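PDB 5EX2: peptidyl-prolyl cis-trans isomerase from Hirschia baltica, which probably catalyses the cis-trans isomerisation of peptide bonds preceding proline, acting as a cyclophilin-type folding helper in the periplasm. Local coordinates for residues V48-K53 and S166-F171; S70-Q75 and S178-R183. All blocks are in the same frame, centred on the assembly; numbering follows the deposited sequence.

In the fold
From the N terminus the chain runs through helix 45-57, which supplies V48-K53, and then through strand 63-69 into S70-Q75 at the start of strand 73-76. A long excursion follows before it returns. Contact 1 closes a loop of 112 residues when S166-F171, leading into strand 171-174, meets the helix. Contact 2 closes one of 102 residues when S178-R183, between strands 171-174 and 187-191, reaches the bulged entry to strand 73-76. The two loops cross, neither enclosing the other, and the contact centres lie about 18 Å apart. A probable hydrogen bond joins Gln170, just ahead of strand 171-174, to Gln75 on the adjacent strand 73-76.

Contact 1 (V48-K53 and S166-F171); sequences VAQIRK and SGKDQF
Gln50 meets Lys168 through one straight hydrogen bond, and the side chain of Gln50 does all the reaching. Its CB leaves helix 45-57 in the direction of S166-F171. CG then lies anti to the backbone N (chi1 -179°), which carries the chain straight out from the helix until CG is 3.5 Å from Lys168 O. At chi2 the chain bends, so that the amide curls round this oxygen rather than running past it, and CD stays 3.7 Å from Lys168 O. At the tip, NE2 donates to Lys168 O over 2.9 Å, with an N-H...O angle of 173°. The acceptor lies almost in the plane of the Gln50 amide, but the donor approaches the carbonyl from somewhat outside the carbonyl's own plane, tilted by 26°. NE2 has a second acceptor in Glu90 O, so two backbone carbonyls from distant parts of the chain grip one amide nitrogen and fix the rotation of the group. The side chain of Lys168 takes little part: its CB points away from the helix, and its CG comes no closer than 4.3 Å to NE2 of Gln50. What is held is therefore the main chain of the loop, whose Gly167 is also tied by backbone hydrogen bonding to Val92. One residue along the helix, Ile51 packs on Tyr60, whose hydroxyl is hydrogen-bonded to Asp169 O. Ile51 and Phe171 both touch Trp188 of strand 187-191, placing the contact where helix 45-57 lies against the cyclophilin barrel and the loop enters strand 171-174.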
loop_
_atom_site.group_PDB
_atom_site.type_symbol
_atom_site.label_atom_id
_atom_site.label_comp_id
_atom_site.label_asym_id
_atom_site.label_seq_id
_atom_site.Cartn_x
_atom_site.Cartn_y
_atom_site.Cartn_z
ATOM N N VAL A 48 -6.711 -5.616 -6.117
ATOM C CA VAL A 48 -5.540 -5.413 -6.963
ATOM C C VAL A 48 -5.902 -5.594 -8.435
ATOM O O VAL A 48 -5.472 -4.805 -9.289
ATOM C CB VAL A 48 -4.400 -6.368 -6.537
ATOM C CG1 VAL A 48 -3.314 -6.501 -7.606
ATOM C CG2 VAL A 48 -3.819 -5.889 -5.219
ATOM N N ALA A 49 -6.711 -6.599 -8.745
ATOM C CA ALA A 49 -7.157 -6.786 -10.120
ATOM C C ALA A 49 -7.996 -5.584 -10.560
ATOM O O ALA A 49 -7.886 -5.106 -11.689
ATOM C CB ALA A 49 -7.946 -8.070 -10.269
ATOM N N GLN A 50 -8.853 -5.099 -9.672
ATOM C CA GLN A 50 -9.676 -3.926 -9.975
ATOM C C GLN A 50 -8.829 -2.707 -10.290
ATOM O O GLN A 50 -9.091 -1.987 -11.257
ATOM C CB GLN A 50 -10.604 -3.633 -8.805
ATOM C CG GLN A 50 -11.536 -2.437 -8.987
ATOM C CD GLN A 50 -12.797 -2.760 -9.767
ATOM O OE1 GLN A 50 -12.954 -3.851 -10.311
ATOM N NE2 GLN A 50 -13.722 -1.807 -9.796
ATOM N N ILE A 51 -7.806 -2.450 -9.487
ATOM C CA ILE A 51 -6.975 -1.269 -9.709
ATOM C C ILE A 51 -6.256 -1.376 -11.050
ATOM O O ILE A 51 -6.241 -0.422 -11.809
ATOM C CB ILE A 51 -5.968 -1.064 -8.567
ATOM C CG1 ILE A 51 -6.716 -0.752 -7.249
ATOM C CG2 ILE A 51 -4.969 0.027 -8.905
ATOM C CD1 ILE A 51 -7.632 0.476 -7.268
ATOM N N ARG A 52 -5.681 -2.527 -11.363
ATOM C CA ARG A 52 -5.054 -2.679 -12.679
ATOM C C ARG A 52 -6.037 -2.385 -13.803
ATOM O O ARG A 52 -5.711 -1.688 -14.767
ATOM C CB ARG A 52 -4.500 -4.088 -12.875
ATOM C CG ARG A 52 -3.345 -4.445 -11.980
ATOM C CD ARG A 52 -2.569 -5.623 -12.543
ATOM N NE ARG A 52 -1.655 -6.162 -11.546
ATOM C CZ ARG A 52 -1.906 -7.222 -10.790
ATOM N NH1 ARG A 52 -3.041 -7.904 -10.916
ATOM N NH2 ARG A 52 -1.003 -7.611 -9.909
ATOM N N LYS A 53 -7.234 -2.928 -13.681
ATOM C CA LYS A 53 -8.276 -2.736 -14.670
ATOM C C LYS A 53 -8.617 -1.260 -14.827
ATOM O O LYS A 53 -8.668 -0.752 -15.942
ATOM C CB LYS A 53 -9.507 -3.544 -14.262
ATOM C CG LYS A 53 -10.716 -3.393 -15.153
ATOM C CD LYS A 53 -11.888 -4.212 -14.604
ATOM C CE LYS A 53 -13.157 -4.013 -15.425
ATOM N NZ LYS A 53 -13.097 -4.709 -16.738
ATOM N N SER A 166 -19.295 -1.702 -1.742
ATOM C CA SER A 166 -19.480 -0.565 -2.641
ATOM C C SER A 166 -18.170 0.008 -3.187
ATOM O O SER A 166 -18.190 0.958 -3.971
ATOM C CB SER A 166 -20.261 0.533 -1.924
ATOM O OG SER A 166 -19.544 1.028 -0.810
ATOM N N GLY A 167 -17.036 -0.568 -2.810
ATOM C CA GLY A 167 -15.766 -0.120 -3.356
ATOM C C GLY A 167 -15.781 -0.295 -4.858
ATOM O O GLY A 167 -16.345 -1.259 -5.366
ATOM N N LYS A 168 -15.203 0.655 -5.585
ATOM C CA LYS A 168 -15.262 0.608 -7.045
ATOM C C LYS A 168 -14.063 1.276 -7.678
ATOM O O LYS A 168 -13.227 0.602 -8.275
ATOM C CB LYS A 168 -16.549 1.259 -7.552
ATOM C CG LYS A 168 -16.714 1.137 -9.061
ATOM C CD LYS A 168 -18.076 1.614 -9.532
ATOM C CE LYS A 168 -18.236 3.111 -9.394
ATOM N NZ LYS A 168 -19.630 3.512 -9.746
ATOM N N ASP A 169 -13.989 2.600 -7.562
ATOM C CA ASP A 169 -12.892 3.372 -8.160
ATOM C C ASP A 169 -12.176 4.270 -7.159
ATOM O O ASP A 169 -10.964 4.395 -7.179
ATOM C CB ASP A 169 -13.402 4.214 -9.336
ATOM C CG ASP A 169 -14.638 5.031 -9.014
ATOM O OD1 ASP A 169 -15.229 4.916 -7.916
ATOM O OD2 ASP A 169 -15.030 5.803 -9.911
ATOM N N GLN A 170 -12.923 4.879 -6.249
ATOM C CA GLN A 170 -12.323 5.814 -5.311
ATOM C C GLN A 170 -11.405 5.108 -4.348
ATOM O O GLN A 170 -11.730 4.034 -3.837
ATOM C CB GLN A 170 -13.398 6.575 -4.540
ATOM C CG GLN A 170 -14.230 7.456 -5.433
ATOM C CD GLN A 170 -15.212 8.298 -4.678
ATOM O OE1 GLN A 170 -14.843 9.023 -3.758
ATOM N NE2 GLN A 170 -16.476 8.217 -5.066
ATOM N N PHE A 171 -10.267 5.737 -4.081
ATOM C CA PHE A 171 -9.221 5.175 -3.241
ATOM C C PHE A 171 -8.756 6.231 -2.260
ATOM O O PHE A 171 -9.033 7.422 -2.439
ATOM C CB PHE A 171 -8.035 4.725 -4.084
ATOM C CG PHE A 171 -7.432 5.844 -4.854
ATOM C CD1 PHE A 171 -7.891 6.163 -6.113
ATOM C CD2 PHE A 171 -6.449 6.627 -4.279
ATOM C CE1 PHE A 171 -7.361 7.243 -6.801
ATOM C CE2 PHE A 171 -5.917 7.702 -4.955
ATOM C CZ PHE A 171 -6.377 8.014 -6.219
#

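Contact 2 (S70-Q75 and S178-R183); sequences SGFMAQ and SRFLDR
Phe72 brings its ring to Phe180, Leu181 and Ser178. The two phenylalanine rings meet at a slant, their planes 48° apart and their centroids separated by 5.5 Å. The closest atoms are Phe72 CE1 and Phe180 CE2, at 3.7 Å. Leu181 CD1 approaches the same corner near the plane of the Phe72 ring, 3.8 Å from CE1, and Ser178 OG lies at this edge too, 3.4 Å from Phe72 CD1. Phe72 swings its ring away from its own backbone N (chi1 -178°), which carries it to the 3-10 turn 179-181, and Met73 CG covers the centre of one of its faces. Ser178 OG is hydrogen-bonded to Asp176 O and accepts a bond from a water that also donates to Gly71 O, a polar bridge beside the apolar cluster. Replacing Phe72 with an alanine would probably leave Phe180 and Leu181 without their shared partner and open a gap beside Met73. Phe72 and Met73 form a classic beta bulge against strand 63-69. By sequence, Phe72, Met73, Phe180 and Leu181 fall at positions that in human cyclophilin A line the active-site groove, Phe180 standing where that protein has a tryptophan, so the cluster is consistent with a wall of the proline pocket.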
loop_
_atom_site.group_PDB
_atom_site.type_symbol
_atom_site.label_atom_id
_atom_site.label_comp_id
_atom_site.label_asym_id
_atom_site.label_seq_id
_atom_site.Cartn_x
_atom_site.Cartn_y
_atom_site.Cartn_z
ATOM N N SER A 70 -6.446 16.460 6.880
ATOM C CA SER A 70 -5.152 16.517 7.528
ATOM C C SER A 70 -5.070 15.481 8.622
ATOM O O SER A 70 -6.022 15.291 9.377
ATOM C CB SER A 70 -4.890 17.901 8.112
ATOM O OG SER A 70 -3.557 17.976 8.586
ATOM N N GLY A 71 -3.932 14.807 8.692
ATOM C CA GLY A 71 -3.734 13.803 9.714
ATOM C C GLY A 71 -4.524 12.524 9.487
ATOM O O GLY A 71 -4.641 11.718 10.401
ATOM N N PHE A 72 -5.052 12.330 8.288
ATOM C CA PHE A 72 -5.898 11.185 7.985
ATOM C C PHE A 72 -5.551 10.629 6.608
ATOM O O PHE A 72 -4.712 9.743 6.503
ATOM C CB PHE A 72 -7.373 11.620 8.121
ATOM C CG PHE A 72 -8.380 10.533 7.893
ATOM C CD1 PHE A 72 -8.053 9.191 8.035
ATOM C CD2 PHE A 72 -9.670 10.868 7.555
ATOM C CE1 PHE A 72 -9.010 8.211 7.826
ATOM C CE2 PHE A 72 -10.616 9.909 7.330
ATOM C CZ PHE A 72 -10.294 8.570 7.472
ATOM N N MET A 73 -6.157 11.155 5.556
ATOM C CA MET A 73 -5.923 10.605 4.236
ATOM C C MET A 73 -6.320 11.580 3.142
ATOM O O MET A 73 -6.954 12.602 3.395
ATOM C CB MET A 73 -6.688 9.285 4.077
ATOM C CG MET A 73 -8.191 9.388 4.338
ATOM S SD MET A 73 -9.062 9.982 2.861
ATOM C CE MET A 73 -10.154 11.224 3.553
ATOM N N ALA A 74 -5.897 11.229 1.932
ATOM C CA ALA A 74 -6.293 11.918 0.717
ATOM C C ALA A 74 -7.066 10.960 -0.170
ATOM O O ALA A 74 -6.548 9.923 -0.594
ATOM C CB ALA A 74 -5.072 12.445 -0.007
ATOM N N GLN A 75 -8.312 11.319 -0.459
ATOM C CA GLN A 75 -9.199 10.479 -1.252
ATOM C C GLN A 75 -9.367 11.036 -2.663
ATOM O O GLN A 75 -9.588 12.239 -2.839
ATOM C CB GLN A 75 -10.559 10.350 -0.564
ATOM C CG GLN A 75 -11.537 9.488 -1.302
ATOM C CD GLN A 75 -12.793 9.233 -0.489
ATOM O OE1 GLN A 75 -12.761 9.286 0.736
ATOM N NE2 GLN A 75 -13.908 9.000 -1.161
ATOM N N SER A 178 -4.224 5.318 10.928
ATOM C CA SER A 178 -5.672 5.403 11.119
ATOM C C SER A 178 -6.275 4.036 11.414
ATOM O O SER A 178 -6.929 3.442 10.556
ATOM C CB SER A 178 -6.317 6.009 9.883
ATOM O OG SER A 178 -5.778 7.294 9.627
ATOM N N ARG A 179 -6.043 3.533 12.619
ATOM C CA ARG A 179 -6.328 2.133 12.914
ATOM C C ARG A 179 -7.811 1.859 13.039
ATOM O O ARG A 179 -8.227 0.701 12.988
ATOM C CB ARG A 179 -5.598 1.688 14.184
ATOM C CG ARG A 179 -4.099 1.925 14.142
ATOM C CD ARG A 179 -3.403 1.209 12.971
ATOM N NE ARG A 179 -3.270 -0.219 13.234
ATOM C CZ ARG A 179 -2.344 -0.746 14.023
ATOM N NH1 ARG A 179 -1.453 0.035 14.624
ATOM N NH2 ARG A 179 -2.296 -2.060 14.213
ATOM N N PHE A 180 -8.606 2.919 13.178
ATOM C CA PHE A 180 -10.064 2.783 13.200
ATOM C C PHE A 180 -10.610 2.319 11.848
ATOM O O PHE A 180 -11.753 1.892 11.771
ATOM C CB PHE A 180 -10.719 4.109 13.610
ATOM C CG PHE A 180 -10.175 5.292 12.878
ATOM C CD1 PHE A 180 -9.081 5.990 13.370
ATOM C CD2 PHE A 180 -10.739 5.696 11.689
ATOM C CE1 PHE A 180 -8.570 7.073 12.683
ATOM C CE2 PHE A 180 -10.240 6.776 11.001
ATOM C CZ PHE A 180 -9.141 7.463 11.503
ATOM N N LEU A 181 -9.787 2.360 10.795
ATOM C CA LEU A 181 -10.186 1.807 9.499
ATOM C C LEU A 181 -9.949 0.319 9.382
ATOM O O LEU A 181 -10.503 -0.336 8.490
ATOM C CB LEU A 181 -9.425 2.479 8.370
ATOM C CG LEU A 181 -9.585 3.985 8.241
ATOM C CD1 LEU A 181 -8.764 4.448 7.052
ATOM C CD2 LEU A 181 -11.038 4.394 8.087
ATOM N N ASP A 182 -9.105 -0.214 10.263
ATOM C CA ASP A 182 -8.651 -1.590 10.120
ATOM C C ASP A 182 -9.815 -2.576 10.225
ATOM O O ASP A 182 -10.711 -2.423 11.063
ATOM C CB ASP A 182 -7.603 -1.926 11.183
ATOM C CG ASP A 182 -6.325 -1.121 11.047
ATOM O OD1 ASP A 182 -6.185 -0.342 10.090
ATOM O OD2 ASP A 182 -5.440 -1.323 11.917
ATOM N N ARG A 183 -9.784 -3.560 9.330
ATOM C CA ARG A 183 -10.790 -4.609 9.211
ATOM C C ARG A 183 -12.129 -4.078 8.708
ATOM O O ARG A 183 -13.097 -4.828 8.645
ATOM C CB ARG A 183 -10.971 -5.347 10.535
ATOM C CG ARG A 183 -9.673 -5.918 11.082
ATOM C CD ARG A 183 -9.883 -6.711 12.365
ATOM N NE ARG A 183 -10.685 -7.901 12.114
ATOM C CZ ARG A 183 -11.967 -8.055 12.437
ATOM N NH1 ARG A 183 -12.649 -7.091 13.054
ATOM N NH2 ARG A 183 -12.569 -9.194 12.133
HETATM O O HOH W 1 -6.023 9.492 11.288
#